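Local structure of glycinin A3B4 subunit (2D5F) at residues Ala166-Ile171 with Asp231-Gln236. The protein probably serves as a seed storage protein of soybean, an 11S globulin built on two cupin domains that assembles into hexamers. Sequence-based numbering, arbitrary orientation.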
# COMPACT_ATOMS: atom_id res chain seq x y z
N ALA B 166 -21.31 30.83 4.57
CA ALA B 166 -21.76 32.12 5.08
C ALA B 166 -21.73 33.21 4.03
O ALA B 166 -21.12 33.06 2.97
CB ALA B 166 -20.89 32.54 6.27
N GLY B 167 -22.41 34.31 4.33
CA GLY B 167 -22.45 35.45 3.43
C GLY B 167 -23.42 35.32 2.28
O GLY B 167 -24.18 34.35 2.17
N ASN B 168 -23.42 36.33 1.42
CA ASN B 168 -24.25 36.37 0.24
C ASN B 168 -23.28 36.66 -0.90
O ASN B 168 -23.07 37.81 -1.29
CB ASN B 168 -25.28 37.49 0.34
CG ASN B 168 -26.05 37.67 -0.94
OD1 ASN B 168 -26.45 36.70 -1.58
ND2 ASN B 168 -26.26 38.93 -1.34
N PRO B 169 -22.68 35.60 -1.45
CA PRO B 169 -21.71 35.73 -2.54
C PRO B 169 -22.28 35.95 -3.93
O PRO B 169 -23.46 35.72 -4.17
CB PRO B 169 -20.96 34.40 -2.48
CG PRO B 169 -22.09 33.44 -2.17
CD PRO B 169 -22.86 34.18 -1.07
N ASP B 170 -21.42 36.42 -4.82
CA ASP B 170 -21.78 36.61 -6.22
C ASP B 170 -21.14 35.38 -6.88
O ASP B 170 -20.22 34.78 -6.31
CB ASP B 170 -21.15 37.88 -6.78
CG ASP B 170 -21.96 39.14 -6.46
OD1 ASP B 170 -21.49 40.24 -6.81
OD2 ASP B 170 -23.06 39.02 -5.87
N ILE B 171 -21.62 35.00 -8.06
CA ILE B 171 -21.06 33.85 -8.76
C ILE B 171 -19.61 34.14 -9.13
O ILE B 171 -19.30 35.20 -9.67
CB ILE B 171 -21.85 33.55 -10.06
CG1 ILE B 171 -23.32 33.32 -9.72
CG2 ILE B 171 -21.27 32.32 -10.75
CD1 ILE B 171 -23.58 32.09 -8.88
N ASP B 231 -29.59 40.14 4.81
CA ASP B 231 -29.33 41.54 4.44
C ASP B 231 -27.86 41.86 4.14
O ASP B 231 -27.50 43.01 3.90
CB ASP B 231 -29.82 42.47 5.55
CG ASP B 231 -31.21 42.10 6.04
OD1 ASP B 231 -32.15 42.06 5.21
OD2 ASP B 231 -31.37 41.86 7.25
N ASP B 232 -27.03 40.83 4.14
CA ASP B 232 -25.60 40.99 3.89
C ASP B 232 -25.31 41.40 2.45
O ASP B 232 -25.70 40.70 1.52
CB ASP B 232 -24.88 39.68 4.20
CG ASP B 232 -23.40 39.86 4.38
OD1 ASP B 232 -22.85 40.81 3.78
OD2 ASP B 232 -22.79 39.06 5.11
N GLU B 233 -24.60 42.51 2.28
CA GLU B 233 -24.26 43.00 0.95
C GLU B 233 -22.75 43.12 0.76
O GLU B 233 -22.29 43.74 -0.19
CB GLU B 233 -24.91 44.37 0.72
CG GLU B 233 -26.41 44.41 0.99
CD GLU B 233 -27.20 43.50 0.07
OE1 GLU B 233 -28.40 43.26 0.36
OE2 GLU B 233 -26.65 43.03 -0.95
N ARG B 234 -21.99 42.51 1.66
CA ARG B 234 -20.53 42.57 1.60
C ARG B 234 -19.91 41.59 0.59
O ARG B 234 -18.79 41.81 0.13
CB ARG B 234 -19.95 42.30 2.99
CG ARG B 234 -20.42 43.26 4.07
CD ARG B 234 -19.94 42.80 5.43
NE ARG B 234 -20.51 41.50 5.78
CZ ARG B 234 -20.07 40.72 6.75
NH1 ARG B 234 -19.03 41.10 7.49
NH2 ARG B 234 -20.65 39.54 6.98
N LYS B 235 -20.65 40.54 0.27
CA LYS B 235 -20.19 39.49 -0.65
C LYS B 235 -19.20 38.56 0.05
O LYS B 235 -18.99 38.69 1.26
CB LYS B 235 -19.60 40.10 -1.93
CG LYS B 235 -20.63 40.94 -2.71
CD LYS B 235 -20.09 41.48 -4.02
CE LYS B 235 -21.03 42.53 -4.61
NZ LYS B 235 -22.44 42.04 -4.74
N GLN B 236 -18.61 37.63 -0.70
CA GLN B 236 -17.70 36.61 -0.14
C GLN B 236 -16.40 36.99 0.58
O GLN B 236 -15.81 36.16 1.28
CB GLN B 236 -17.37 35.57 -1.23
CG GLN B 236 -16.91 36.17 -2.53
CD GLN B 236 -18.02 36.20 -3.57
OE1 GLN B 236 -18.04 35.38 -4.49
NE2 GLN B 236 -18.94 37.14 -3.42
O HOH W 1 -23.43 40.23 -0.60
O HOH W 2 -21.90 38.44 2.01
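Lys235 reaches across to Asp170 and closes a salt bridge, NZ standing 2.9 Å from OD1. The lysine runs extended as far as CE and then bends (chi4 -54°), which turns the ammonium onto the carboxylate; it meets OD1 on the syn side, 32° out of the carboxylate plane. Behind this bridge Lys235 points its CA-H almost straight at Asn168 O (CA to O 3.4 Å). With CG anti to its own backbone N (chi1 173°), Asn168 sets CB 3.4 Å from Asp232 O and runs alongside Glu233, amide and carboxylate planes perpendicular. Two waters fill the seam: one donates to Asn168 O and Asp232 O, the other accepts from Asn168 N and gives a weak bond to Lys235 O. Gln236 lays the face of its amide over Pro169 CB, CD 3.6 Å away, with the amide end beside the backbone of Asp170.

At the far end Asp232 OD1 takes the backbone N of Arg234 at 2.9 Å, nearly along its C-O axis, an Asx turn. Asp232 OD1 also accepts from NE of Arg234, while Arg234 NH2 binds Asp232 OD2 at 2.9 Å; in this side-on grip both oxygens lie in the guanidinium plane, though the carboxylate itself is tilted. Asp232 OD2 stands 4.0 Å from Gly167 CA. Were Asp232 an alanine, the turn would probably lose its side-chain acceptor and the NE edge of Arg234 the carboxylate it grips.

The contact ties the loop following strand 163-164 to the one leading into strand 237-239. Val23 of strand 21-24 and Tyr164 pack against Gln236, and Arg234 NH2 also bonds Asn469 O of a second subunit, placing this seam at a subunit interface beside the cupin strands.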